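Long-range contacts in Beta/alpha-amylase (Paenibacillus polymyxa, PDB 3VOC), which hydrolyses alpha-1,4-glucosidic linkages in polysaccharides, releasing maltose from non-reducing ends, as the N-terminal beta-amylase domain of a precursor that also yields an alpha-amylase: residues 111-116 with 184-189; 116-121 with 168-173; 192-197 with 220-225; 244-249 with 296-301. One frame throughout, in Å; residues are numbered along the deposited sequence.

Contact 1: 111-116 with 184-189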
loop_
_atom_site.group_PDB
_atom_site.type_symbol
_atom_site.label_atom_id
_atom_site.label_comp_id
_atom_site.label_asym_id
_atom_site.label_seq_id
_atom_site.Cartn_x
_atom_site.Cartn_y
_atom_site.Cartn_z
ATOM N N LYS A 111 14.070 -10.660 -2.309
ATOM C CA LYS A 111 15.477 -10.400 -2.516
ATOM C C LYS A 111 15.623 -9.562 -3.780
ATOM O O LYS A 111 14.948 -9.811 -4.777
ATOM C CB LYS A 111 16.223 -11.736 -2.609
ATOM C CG LYS A 111 17.727 -11.654 -2.610
ATOM C CD LYS A 111 18.372 -13.002 -2.220
ATOM C CE LYS A 111 18.271 -13.287 -0.723
ATOM N NZ LYS A 111 19.207 -14.365 -0.272
ATOM N N ASP A 112 16.485 -8.558 -3.722
ATOM C CA ASP A 112 16.661 -7.652 -4.844
ATOM C C ASP A 112 17.741 -8.079 -5.839
ATOM O O ASP A 112 18.340 -9.134 -5.689
ATOM C CB ASP A 112 16.837 -6.198 -4.367
ATOM C CG ASP A 112 18.230 -5.881 -3.815
ATOM O OD1 ASP A 112 19.181 -6.682 -3.927
ATOM O OD2 ASP A 112 18.372 -4.766 -3.283
ATOM N N GLU A 113 17.955 -7.242 -6.861
ATOM C CA GLU A 113 18.920 -7.500 -7.931
ATOM C C GLU A 113 20.342 -7.755 -7.431
ATOM O O GLU A 113 21.111 -8.438 -8.105
ATOM C CB GLU A 113 18.932 -6.328 -8.921
ATOM C CG GLU A 113 17.581 -6.086 -9.612
ATOM C CD GLU A 113 17.598 -4.853 -10.486
ATOM O OE1 GLU A 113 18.694 -4.439 -10.945
ATOM O OE2 GLU A 113 16.517 -4.307 -10.728
ATOM N N SER A 114 20.675 -7.227 -6.253
ATOM C CA SER A 114 22.020 -7.372 -5.671
ATOM C C SER A 114 22.102 -8.389 -4.522
ATOM O O SER A 114 23.138 -8.497 -3.851
ATOM C CB SER A 114 22.530 -6.005 -5.188
ATOM O OG SER A 114 22.428 -5.032 -6.219
ATOM N N GLY A 115 21.012 -9.115 -4.278
ATOM C CA GLY A 115 20.983 -10.119 -3.223
ATOM C C GLY A 115 20.528 -9.606 -1.856
ATOM O O GLY A 115 20.532 -10.360 -0.885
ATOM N N TYR A 116 20.114 -8.342 -1.766
ATOM C CA TYR A 116 19.640 -7.817 -0.485
ATOM C C TYR A 116 18.258 -8.363 -0.116
ATOM O O TYR A 116 17.311 -8.243 -0.901
ATOM C CB TYR A 116 19.636 -6.282 -0.462
ATOM C CG TYR A 116 19.264 -5.728 0.900
ATOM C CD1 TYR A 116 20.240 -5.474 1.865
ATOM C CD2 TYR A 116 17.925 -5.486 1.227
ATOM C CE1 TYR A 116 19.890 -4.975 3.128
ATOM C CE2 TYR A 116 17.565 -4.996 2.464
ATOM C CZ TYR A 116 18.550 -4.743 3.413
ATOM O OH TYR A 116 18.167 -4.272 4.641
ATOM N N GLN A 184 12.516 -7.221 -7.361
ATOM C CA GLN A 184 12.485 -7.917 -6.073
ATOM C C GLN A 184 12.076 -9.377 -6.241
ATOM O O GLN A 184 11.286 -9.923 -5.447
ATOM C CB GLN A 184 11.508 -7.194 -5.135
ATOM C CG GLN A 184 11.883 -5.730 -4.847
ATOM C CD GLN A 184 13.172 -5.621 -4.042
ATOM O OE1 GLN A 184 13.409 -6.419 -3.139
ATOM N NE2 GLN A 184 14.010 -4.625 -4.364
ATOM N N ALA A 185 12.606 -10.011 -7.290
ATOM C CA ALA A 185 12.219 -11.368 -7.636
ATOM C C ALA A 185 13.421 -12.301 -7.636
ATOM O O ALA A 185 13.493 -13.219 -8.462
ATOM C CB ALA A 185 11.520 -11.383 -9.018
ATOM N N TYR A 186 14.345 -12.089 -6.691
ATOM C CA TYR A 186 15.627 -12.815 -6.715
ATOM C C TYR A 186 15.792 -13.910 -5.690
ATOM O O TYR A 186 16.826 -14.593 -5.667
ATOM C CB TYR A 186 16.827 -11.854 -6.780
ATOM C CG TYR A 186 16.704 -11.003 -8.019
ATOM C CD1 TYR A 186 17.331 -11.371 -9.222
ATOM C CD2 TYR A 186 15.882 -9.886 -8.025
ATOM C CE1 TYR A 186 17.164 -10.593 -10.388
ATOM C CE2 TYR A 186 15.709 -9.117 -9.164
ATOM C CZ TYR A 186 16.348 -9.473 -10.347
ATOM O OH TYR A 186 16.172 -8.679 -11.469
ATOM N N THR A 187 14.766 -14.123 -4.866
ATOM C CA THR A 187 14.747 -15.337 -4.044
ATOM C C THR A 187 14.669 -16.543 -4.974
ATOM O O THR A 187 14.202 -16.431 -6.120
ATOM C CB THR A 187 13.555 -15.396 -3.068
ATOM O OG1 THR A 187 12.332 -15.167 -3.783
ATOM C CG2 THR A 187 13.713 -14.351 -1.956
ATOM N N GLU A 188 15.138 -17.691 -4.503
ATOM C CA GLU A 188 14.993 -18.909 -5.288
ATOM C C GLU A 188 13.525 -19.192 -5.570
ATOM O O GLU A 188 13.182 -19.625 -6.672
ATOM C CB GLU A 188 15.664 -20.098 -4.609
ATOM C CG GLU A 188 17.195 -19.972 -4.546
ATOM C CD GLU A 188 17.813 -19.697 -5.914
ATOM O OE1 GLU A 188 17.477 -20.399 -6.892
ATOM O OE2 GLU A 188 18.638 -18.769 -6.014
ATOM N N THR A 189 12.678 -18.905 -4.577
ATOM C CA THR A 189 11.230 -19.132 -4.661
ATOM C C THR A 189 10.626 -18.291 -5.778
ATOM O O THR A 189 9.844 -18.796 -6.576
ATOM C CB THR A 189 10.538 -18.838 -3.313
ATOM O OG1 THR A 189 10.988 -19.796 -2.346
ATOM C CG2 THR A 189 9.006 -18.914 -3.425
HETATM O O HOH W 1 12.257 -12.112 -4.158
HETATM O O HOH W 2 16.162 -3.228 -2.826
HETATM O O HOH W 3 15.231 -6.501 -1.172
#
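Lys-111 O accepts a hydrogen bond from Tyr-186 N at 3.0 Å, and Gln-184 CA adds a C-H...O contact to the same Lys-111 O at 3.4 Å. Water 1 closes a second link, accepting from Lys-111 N and Thr-187 N and donating to Gln-184 O. Beyond this backbone join, the Tyr-186 ring lies against the Asp-112 to Gly-115 beta turn. Glu-113 CA stands over the centre of one ring face as a CH-pi contact, 3.9 Å from the centroid, and Lys-111 O sits at the ring edge. Further out, Glu-113 CG meets Tyr-186 OH at 3.5 Å. That hydroxyl is hydrogen-bonded to Pro-225 O, while the Glu-113 carboxylate reaches Arg-180 and Phe-183 N. On the other flank Gln-184, bent at chi2 (-67°), folds its amide back so that NE2 comes to 3.2 Å from Asp-112 CB. Water 2 joins this NE2 to Asp-112 OD2, and Lys-182 O takes a bond from it too. Asp-112 OD1 in turn accepts from Ser-114 N and Tyr-116 N on opposite faces of its carboxylate, the former making an Asx turn. With both oxygens engaged, the buried carboxylate of Asp-112 is probably kept ionised and fixed in rotation.

Contact 2: 116-121 with 168-173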
loop_
_atom_site.group_PDB
_atom_site.type_symbol
_atom_site.label_atom_id
_atom_site.label_comp_id
_atom_site.label_asym_id
_atom_site.label_seq_id
_atom_site.Cartn_x
_atom_site.Cartn_y
_atom_site.Cartn_z
ATOM N N TYR A 116 20.114 -8.342 -1.766
ATOM C CA TYR A 116 19.640 -7.817 -0.485
ATOM C C TYR A 116 18.258 -8.363 -0.116
ATOM O O TYR A 116 17.311 -8.243 -0.901
ATOM C CB TYR A 116 19.636 -6.282 -0.462
ATOM C CG TYR A 116 19.264 -5.728 0.900
ATOM C CD1 TYR A 116 20.240 -5.474 1.865
ATOM C CD2 TYR A 116 17.925 -5.486 1.227
ATOM C CE1 TYR A 116 19.890 -4.975 3.128
ATOM C CE2 TYR A 116 17.565 -4.996 2.464
ATOM C CZ TYR A 116 18.550 -4.743 3.413
ATOM O OH TYR A 116 18.167 -4.272 4.641
ATOM N N ALA A 117 18.152 -8.944 1.085
ATOM C CA ALA A 117 16.906 -9.570 1.552
ATOM C C ALA A 117 16.059 -8.562 2.328
ATOM O O ALA A 117 16.567 -7.879 3.234
ATOM C CB ALA A 117 17.199 -10.794 2.418
ATOM N N ASN A 118 14.782 -8.477 1.985
ATOM C CA ASN A 118 13.862 -7.514 2.604
ATOM C C ASN A 118 12.704 -8.274 3.257
ATOM O O ASN A 118 12.181 -9.224 2.680
ATOM C CB ASN A 118 13.409 -6.474 1.551
ATOM C CG ASN A 118 12.338 -5.495 2.072
ATOM O OD1 ASN A 118 11.232 -5.905 2.416
ATOM N ND2 ASN A 118 12.656 -4.192 2.072
ATOM N N SER A 119 12.343 -7.890 4.483
ATOM C CA SER A 119 11.259 -8.560 5.220
ATOM C C SER A 119 10.193 -7.557 5.682
ATOM O O SER A 119 9.620 -7.709 6.749
ATOM C CB SER A 119 11.842 -9.310 6.423
ATOM O OG SER A 119 12.458 -8.377 7.297
ATOM N N GLU A 120 9.928 -6.531 4.873
ATOM C CA GLU A 120 8.901 -5.522 5.201
ATOM C C GLU A 120 7.488 -6.092 5.243
ATOM O O GLU A 120 6.620 -5.564 5.931
ATOM C CB GLU A 120 8.931 -4.387 4.186
ATOM C CG GLU A 120 10.038 -3.366 4.385
ATOM C CD GLU A 120 9.848 -2.206 3.437
ATOM O OE1 GLU A 120 10.383 -2.284 2.302
ATOM O OE2 GLU A 120 9.116 -1.258 3.793
ATOM N N ALA A 121 7.249 -7.156 4.484
ATOM C CA ALA A 121 5.973 -7.866 4.517
ATOM C C ALA A 121 6.247 -9.270 4.023
ATOM O O ALA A 121 7.276 -9.509 3.372
ATOM C CB ALA A 121 4.941 -7.165 3.624
ATOM N N SER A 168 10.641 -2.282 -3.380
ATOM C CA SER A 168 11.579 -2.008 -4.462
ATOM C C SER A 168 12.531 -0.863 -4.158
ATOM O O SER A 168 13.603 -0.790 -4.753
ATOM C CB SER A 168 10.803 -1.705 -5.742
ATOM O OG SER A 168 9.898 -0.637 -5.514
ATOM N N TYR A 169 12.125 0.035 -3.265
ATOM C CA TYR A 169 12.990 1.143 -2.858
ATOM C C TYR A 169 13.134 1.146 -1.330
ATOM O O TYR A 169 12.144 1.234 -0.594
ATOM C CB TYR A 169 12.488 2.487 -3.434
ATOM C CG TYR A 169 11.210 3.028 -2.796
ATOM C CD1 TYR A 169 9.938 2.600 -3.213
ATOM C CD2 TYR A 169 11.285 3.972 -1.771
ATOM C CE1 TYR A 169 8.772 3.109 -2.597
ATOM C CE2 TYR A 169 10.153 4.482 -1.169
ATOM C CZ TYR A 169 8.904 4.054 -1.580
ATOM O OH TYR A 169 7.810 4.594 -0.952
ATOM N N TYR A 170 14.375 1.043 -0.859
ATOM C CA TYR A 170 14.622 0.740 0.551
ATOM C C TYR A 170 15.986 1.293 0.950
ATOM O O TYR A 170 17.021 0.794 0.474
ATOM C CB TYR A 170 14.573 -0.771 0.762
ATOM C CG TYR A 170 14.360 -1.245 2.190
ATOM C CD1 TYR A 170 13.233 -0.857 2.918
ATOM C CD2 TYR A 170 15.259 -2.142 2.786
ATOM C CE1 TYR A 170 13.031 -1.314 4.218
ATOM C CE2 TYR A 170 15.065 -2.600 4.095
ATOM C CZ TYR A 170 13.948 -2.189 4.797
ATOM O OH TYR A 170 13.716 -2.662 6.074
ATOM N N PRO A 171 15.991 2.332 1.810
ATOM C CA PRO A 171 17.248 2.984 2.212
ATOM C C PRO A 171 18.300 1.981 2.681
ATOM O O PRO A 171 19.467 2.082 2.283
ATOM C CB PRO A 171 16.813 3.921 3.341
ATOM C CG PRO A 171 15.400 4.330 2.941
ATOM C CD PRO A 171 14.800 3.074 2.280
ATOM N N ALA A 172 17.890 0.984 3.472
ATOM C CA ALA A 172 18.848 0.029 4.019
ATOM C C ALA A 172 19.472 -0.874 2.968
ATOM O O ALA A 172 20.519 -1.473 3.221
ATOM C CB ALA A 172 18.227 -0.795 5.175
ATOM N N ALA A 173 18.844 -0.963 1.789
ATOM C CA ALA A 173 19.408 -1.681 0.649
ATOM C C ALA A 173 20.307 -0.794 -0.221
ATOM O O ALA A 173 20.785 -1.236 -1.261
ATOM C CB ALA A 173 18.284 -2.296 -0.203
HETATM O O HOH W 4 13.490 -5.560 5.819
HETATM O O HOH W 5 10.250 -0.738 0.093
#
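The side chains of Tyr-116 and Tyr-170 cross at about a right angle, the hydroxyl of Tyr-116 lying in the plane of the Tyr-170 ring at its edge, OH 3.6 Å from Tyr-170 CE2. The Tyr-116 ring also receives Ala-173: its CB sits over one face, displaced toward the rim, 3.8 Å from the Tyr-116 centroid in a CH-pi contact. Ala-172 CB touches the Tyr-116 hydroxyl oxygen at 3.5 Å. With an alanine in place of Tyr-116, Ala-173 CB would probably lose the face it rests on and the edge of Tyr-170 would be left without its neighbour. Tyr-170, its CG anti to the backbone N (chi1 -161°), extends its ring under Asn-118 ND2, which stands centrally, 3.2 Å above the plane, its amide turned 64° from the ring. The Glu-120 chain runs antiparallel to the Tyr-170 side chain, carboxylate turned 25° from the ring, OE1 3.2 Å from Tyr-170 CD1. The contact joins two long loops at the carboxyl ends of the third and fourth strands of the (beta/alpha)8 barrel; in the first, strand 117-118 forms a small antiparallel pair with strand 110-111. Asn-118 is itself positioned by Glu-120: OD1 accepts from Glu-120 N in an Asx turn, and ND2 donates at 3.0 Å to Glu-120 OE1, met on its anti side. Water 5 links OE1 onward to Tyr-169 O, and water 4 ties Ser-119 N to Tyr-170 OH. That hydroxyl also bonds Asn-86, and the side chain of Tyr-170 lies about 5 Å from that of Asp-89, which by similarity binds substrate.

Contact 3: 192-197 with 220-225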
loop_
_atom_site.group_PDB
_atom_site.type_symbol
_atom_site.label_atom_id
_atom_site.label_comp_id
_atom_site.label_asym_id
_atom_site.label_seq_id
_atom_site.Cartn_x
_atom_site.Cartn_y
_atom_site.Cartn_z
ATOM N N ASN A 192 12.015 -19.550 -9.190
ATOM C CA ASN A 192 11.316 -20.780 -9.552
ATOM C C ASN A 192 9.846 -20.566 -9.917
ATOM O O ASN A 192 9.313 -21.226 -10.817
ATOM C CB ASN A 192 11.498 -21.826 -8.456
ATOM C CG ASN A 192 12.852 -22.530 -8.563
ATOM O OD1 ASN A 192 13.380 -22.720 -9.671
ATOM N ND2 ASN A 192 13.413 -22.924 -7.431
ATOM N N ALA A 193 9.199 -19.620 -9.247
ATOM C CA ALA A 193 7.819 -19.291 -9.574
ATOM C C ALA A 193 7.726 -18.708 -10.983
ATOM O O ALA A 193 6.796 -19.019 -11.717
ATOM C CB ALA A 193 7.229 -18.328 -8.549
ATOM N N PHE A 194 8.697 -17.874 -11.362
ATOM C CA PHE A 194 8.735 -17.335 -12.728
ATOM C C PHE A 194 8.996 -18.446 -13.751
ATOM O O PHE A 194 8.340 -18.489 -14.791
ATOM C CB PHE A 194 9.786 -16.208 -12.849
ATOM C CG PHE A 194 9.899 -15.582 -14.246
ATOM C CD1 PHE A 194 8.767 -15.129 -14.932
ATOM C CD2 PHE A 194 11.154 -15.420 -14.848
ATOM C CE1 PHE A 194 8.879 -14.536 -16.193
ATOM C CE2 PHE A 194 11.284 -14.816 -16.124
ATOM C CZ PHE A 194 10.146 -14.377 -16.793
ATOM N N ARG A 195 9.946 -19.340 -13.459
ATOM C CA ARG A 195 10.215 -20.470 -14.357
ATOM C C ARG A 195 8.947 -21.313 -14.543
ATOM O O ARG A 195 8.545 -21.627 -15.675
ATOM C CB ARG A 195 11.360 -21.346 -13.807
ATOM C CG ARG A 195 12.713 -20.693 -13.882
ATOM C CD ARG A 195 13.753 -21.386 -13.002
ATOM N NE ARG A 195 14.937 -20.532 -12.937
ATOM C CZ ARG A 195 15.750 -20.409 -11.894
ATOM N NH1 ARG A 195 15.525 -21.099 -10.777
ATOM N NH2 ARG A 195 16.790 -19.577 -11.978
ATOM N N THR A 196 8.317 -21.675 -13.428
ATOM C CA THR A 196 7.095 -22.477 -13.448
ATOM C C THR A 196 5.983 -21.758 -14.221
ATOM O O THR A 196 5.288 -22.371 -15.048
ATOM C CB THR A 196 6.641 -22.845 -12.018
ATOM O OG1 THR A 196 7.719 -23.479 -11.338
ATOM C CG2 THR A 196 5.460 -23.807 -12.038
ATOM N N ALA A 197 5.829 -20.462 -13.974
ATOM C CA ALA A 197 4.835 -19.671 -14.701
ATOM C C ALA A 197 5.079 -19.709 -16.219
ATOM O O ALA A 197 4.120 -19.793 -17.010
ATOM C CB ALA A 197 4.820 -18.229 -14.199
ATOM N N SER A 220 16.329 -23.857 -15.605
ATOM C CA SER A 220 17.136 -23.224 -14.576
ATOM C C SER A 220 17.941 -22.021 -15.079
ATOM O O SER A 220 18.402 -21.218 -14.277
ATOM C CB SER A 220 18.052 -24.261 -13.918
ATOM O OG SER A 220 19.096 -24.625 -14.813
ATOM N N GLN A 221 18.094 -21.871 -16.396
ATOM C CA GLN A 221 18.762 -20.684 -16.938
ATOM C C GLN A 221 17.814 -19.494 -17.122
ATOM O O GLN A 221 18.237 -18.416 -17.539
ATOM C CB GLN A 221 19.419 -20.977 -18.285
ATOM C CG GLN A 221 20.408 -22.111 -18.282
ATOM C CD GLN A 221 20.889 -22.434 -19.692
ATOM O OE1 GLN A 221 20.090 -22.698 -20.590
ATOM N NE2 GLN A 221 22.202 -22.390 -19.894
ATOM N N ILE A 222 16.528 -19.698 -16.864
ATOM C CA ILE A 222 15.582 -18.588 -16.901
ATOM C C ILE A 222 15.727 -17.787 -15.612
ATOM O O ILE A 222 15.623 -18.336 -14.517
ATOM C CB ILE A 222 14.131 -19.078 -17.034
ATOM C CG1 ILE A 222 13.930 -19.802 -18.370
ATOM C CG2 ILE A 222 13.137 -17.903 -16.852
ATOM C CD1 ILE A 222 12.605 -20.550 -18.464
ATOM N N ASN A 223 15.957 -16.486 -15.762
ATOM C CA ASN A 223 16.115 -15.587 -14.626
ATOM C C ASN A 223 15.386 -14.269 -14.856
ATOM O O ASN A 223 15.133 -13.912 -16.005
ATOM C CB ASN A 223 17.595 -15.300 -14.407
ATOM C CG ASN A 223 18.319 -16.468 -13.805
ATOM O OD1 ASN A 223 18.109 -16.804 -12.645
ATOM N ND2 ASN A 223 19.187 -17.097 -14.591
ATOM N N PRO A 224 15.083 -13.526 -13.769
ATOM C CA PRO A 224 14.645 -12.138 -13.912
ATOM C C PRO A 224 15.816 -11.315 -14.482
ATOM O O PRO A 224 16.916 -11.858 -14.613
ATOM C CB PRO A 224 14.336 -11.719 -12.465
ATOM C CG PRO A 224 14.101 -12.996 -11.752
ATOM C CD PRO A 224 15.092 -13.935 -12.355
ATOM N N PRO A 225 15.593 -10.024 -14.809
ATOM C CA PRO A 225 16.669 -9.222 -15.401
ATOM C C PRO A 225 17.903 -9.231 -14.526
ATOM O O PRO A 225 17.801 -9.089 -13.319
ATOM C CB PRO A 225 16.062 -7.822 -15.456
ATOM C CG PRO A 225 14.612 -8.085 -15.615
ATOM C CD PRO A 225 14.348 -9.243 -14.708
#
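Arg-195 leaves the helix with CG beside its backbone N (chi1 -71°) and runs extended to NE, which carries its guanidinium over to the backbone of Ser-220 and Ile-222; Phe-194, with CG anti to the backbone N (chi1 180°), sends its ring to the CG2 branch of Ile-222. The main bond runs from Arg-195 NE to Ile-222 O at 2.8 Å, lying in the plane of both the carbonyl and the guanidinium. A weak second bond from Arg-195 NH2 reaches the same Ile-222 O at 3.1 Å, so one carbonyl oxygen meets two nitrogens along the guanidinium edge. Ser-220 CA lies 3.8 Å above one guanidinium face, offset toward the rim. The remaining amino group, NH1, donates to Asn-192 OD1 at 2.9 Å one helical turn back, which fixes the rotation of the flat group. Arg-195 CG packs against Ile-222 CB at 3.8 Å, and Phe-194 CE2 meets Ile-222 CG2 at 3.7 Å, the two side chains crossing at about a right angle. A leucine replacing Arg-195 would probably leave Ile-222 O and Asn-192 OD1 without their charged donor. Ile-222 is further enclosed by Ile-208 and Trp-212, and the Phe-194 ring meets that of Trp-248. This is an arginine from one helix gripping a loop carbonyl, and it binds helix 188-202 to the loop between helices 205-212 and 240-268 in the long excursion between the fourth and fifth barrel strands.

Contact 4: 244-249 with 296-301. With EDO (1,2-ethanediol), chain E.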
loop_
_atom_site.group_PDB
_atom_site.type_symbol
_atom_site.label_atom_id
_atom_site.label_comp_id
_atom_site.label_asym_id
_atom_site.label_seq_id
_atom_site.Cartn_x
_atom_site.Cartn_y
_atom_site.Cartn_z
ATOM N N ASP A 244 6.872 -10.645 -20.719
ATOM C CA ASP A 244 6.526 -11.804 -19.904
ATOM C C ASP A 244 6.982 -11.638 -18.452
ATOM O O ASP A 244 6.243 -11.978 -17.528
ATOM C CB ASP A 244 7.107 -13.102 -20.493
ATOM C CG ASP A 244 6.129 -13.815 -21.407
ATOM O OD1 ASP A 244 4.912 -13.795 -21.126
ATOM O OD2 ASP A 244 6.570 -14.427 -22.401
ATOM N N PHE A 245 8.207 -11.149 -18.248
ATOM C CA PHE A 245 8.691 -10.957 -16.885
ATOM C C PHE A 245 7.829 -9.927 -16.127
ATOM O O PHE A 245 7.385 -10.189 -15.005
ATOM C CB PHE A 245 10.171 -10.537 -16.816
ATOM C CG PHE A 245 10.573 -10.076 -15.440
ATOM C CD1 PHE A 245 10.664 -10.994 -14.393
ATOM C CD2 PHE A 245 10.794 -8.728 -15.175
ATOM C CE1 PHE A 245 10.982 -10.589 -13.109
ATOM C CE2 PHE A 245 11.122 -8.311 -13.888
ATOM C CZ PHE A 245 11.218 -9.259 -12.847
ATOM N N LEU A 246 7.610 -8.763 -16.739
ATOM C CA LEU A 246 6.880 -7.688 -16.069
ATOM C C LEU A 246 5.435 -8.052 -15.826
ATOM O O LEU A 246 4.888 -7.701 -14.787
ATOM C CB LEU A 246 6.947 -6.386 -16.879
ATOM C CG LEU A 246 8.245 -5.596 -16.801
ATOM C CD1 LEU A 246 8.138 -4.357 -17.673
ATOM C CD2 LEU A 246 8.571 -5.212 -15.354
ATOM N N SER A 247 4.807 -8.734 -16.792
ATOM C CA SER A 247 3.428 -9.202 -16.604
ATOM C C SER A 247 3.333 -10.191 -15.445
ATOM O O SER A 247 2.418 -10.099 -14.606
ATOM C CB SER A 247 2.877 -9.825 -17.892
ATOM O OG SER A 247 1.534 -10.226 -17.708
ATOM N N TRP A 248 4.274 -11.138 -15.394
ATOM C CA TRP A 248 4.302 -12.110 -14.301
ATOM C C TRP A 248 4.557 -11.419 -12.948
ATOM O O TRP A 248 3.917 -11.719 -11.942
ATOM C CB TRP A 248 5.369 -13.199 -14.535
ATOM C CG TRP A 248 5.631 -13.977 -13.260
ATOM C CD1 TRP A 248 4.871 -15.004 -12.752
ATOM C CD2 TRP A 248 6.688 -13.752 -12.316
ATOM N NE1 TRP A 248 5.405 -15.439 -11.558
ATOM C CE2 TRP A 248 6.523 -14.692 -11.271
ATOM C CE3 TRP A 248 7.768 -12.848 -12.257
ATOM C CZ2 TRP A 248 7.386 -14.753 -10.173
ATOM C CZ3 TRP A 248 8.625 -12.907 -11.166
ATOM C CH2 TRP A 248 8.437 -13.870 -10.142
ATOM N N TYR A 249 5.515 -10.502 -12.950
ATOM C CA TYR A 249 5.923 -9.767 -11.756
ATOM C C TYR A 249 4.696 -9.060 -11.161
ATOM O O TYR A 249 4.425 -9.169 -9.955
ATOM C CB TYR A 249 6.998 -8.774 -12.176
ATOM C CG TYR A 249 7.764 -8.073 -11.074
ATOM C CD1 TYR A 249 8.463 -8.795 -10.093
ATOM C CD2 TYR A 249 7.835 -6.675 -11.049
ATOM C CE1 TYR A 249 9.214 -8.116 -9.109
ATOM C CE2 TYR A 249 8.565 -6.001 -10.073
ATOM C CZ TYR A 249 9.249 -6.721 -9.107
ATOM O OH TYR A 249 9.952 -6.027 -8.133
ATOM N N THR A 296 10.707 3.288 -11.880
ATOM C CA THR A 296 10.349 3.137 -10.450
ATOM C C THR A 296 9.067 2.309 -10.274
ATOM O O THR A 296 9.017 1.362 -9.474
ATOM C CB THR A 296 10.220 4.503 -9.772
ATOM O OG1 THR A 296 11.372 5.303 -10.094
ATOM C CG2 THR A 296 10.088 4.364 -8.240
ATOM N N GLU A 297 8.042 2.697 -11.029
ATOM C CA GLU A 297 6.773 1.986 -11.073
ATOM C C GLU A 297 6.976 0.513 -11.431
ATOM O O GLU A 297 6.398 -0.366 -10.792
ATOM C CB GLU A 297 5.849 2.643 -12.096
ATOM C CG GLU A 297 5.381 4.035 -11.706
ATOM C CD GLU A 297 4.901 4.867 -12.898
ATOM O OE1 GLU A 297 3.677 4.940 -13.114
ATOM O OE2 GLU A 297 5.753 5.473 -13.601
ATOM N N GLN A 298 7.787 0.244 -12.451
ATOM C CA GLN A 298 8.019 -1.133 -12.889
ATOM C C GLN A 298 8.703 -1.981 -11.800
ATOM O O GLN A 298 8.272 -3.119 -11.532
ATOM C CB GLN A 298 8.789 -1.157 -14.217
ATOM C CG GLN A 298 7.871 -0.743 -15.384
ATOM C CD GLN A 298 8.571 -0.472 -16.697
ATOM O OE1 GLN A 298 9.754 -0.749 -16.872
ATOM N NE2 GLN A 298 7.819 0.090 -17.644
ATOM N N ALA A 299 9.727 -1.419 -11.150
ATOM C CA ALA A 299 10.409 -2.148 -10.068
ATOM C C ALA A 299 9.460 -2.453 -8.917
ATOM O O ALA A 299 9.566 -3.504 -8.279
ATOM C CB ALA A 299 11.634 -1.387 -9.577
ATOM N N GLY A 300 8.539 -1.531 -8.655
ATOM C CA GLY A 300 7.532 -1.718 -7.623
ATOM C C GLY A 300 6.469 -2.744 -7.985
ATOM O O GLY A 300 5.719 -3.191 -7.122
ATOM N N GLY A 301 6.391 -3.095 -9.269
ATOM C CA GLY A 301 5.484 -4.143 -9.721
ATOM C C GLY A 301 4.409 -3.642 -10.659
ATOM O O GLY A 301 3.480 -4.378 -10.964
HETATM C C1 EDO E . 4.335 1.763 -15.395
HETATM O O1 EDO E . 4.887 0.725 -16.208
HETATM C C2 EDO E . 2.883 1.957 -15.792
HETATM O O2 EDO E . 2.866 2.666 -17.038
#
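Two helices meet here in a buried contact beside the barrel: segments 244-249 of helix 240-268 and 296-300 of helix 295-300 have axes 10.5 Å apart at closest approach and directions 61° apart, and one tyrosine does most of the joining. Tyr-249, its CG anti to the backbone N (chi1 -169°), lays its ring edge against the last turn of the second helix. Its hydroxyl donates to Ala-299 O at 2.6 Å, and Tyr-249 OH in turn accepts from Gln-184 N. A polar group in a buried place is thus held by one acceptor and one donor, which should fix the hydroxyl proton toward Ala-299. Beside this bond, Gln-298 O lies in the ring plane at the edge, 3.2 Å from Tyr-249 CE2. Gly-301 closes the helix in a Schellman motif, its N bonded to Gln-298 O and weakly to Glu-297 O. Gly-301 CA comes to 3.6 Å from Tyr-249 CE2; at its positive phi a CB would collide with Gly-300 O, which calls for glycine. One turn back, Leu-246 CD1 touches Gln-298 CD at 4.0 Å, the two side chains crossing at a slant. Gln-298 NE2 makes a weak bond to O1 of a bound 1,2-ethanediol at 3.3 Å, probably from the crystallisation liquor. The Tyr-249 ring stacks on Tyr-166, whose backbone pairs with Gly-300, while Trp-248 of the same helix faces Ala-193 and Ala-197 of helix 188-202.

Contacts 1 and 4 each touch all the others, whereas contacts 2 and 3 do not meet (nearest atoms about 12 Å apart). Contact 2 lies nearest the substrate side, the Glu-120 side chain about 6 Å from that of His-81, which by similarity binds substrate. It shares Tyr-116 with contact 1 and touches contact 4 where Ser-168 OG comes 3.3 Å from Gly-300 CA; Gly-300 lies about 9 Å from the side chain of Glu-163, the predicted proton donor. The centre of contact 1 is 10, 12 and 14 Å from those of contacts 2, 3 and 4. Contact 3, away from the annotated sites, packs on contact 4 through Pro-225 CD and Phe-245 CE2, 3.5 Å apart.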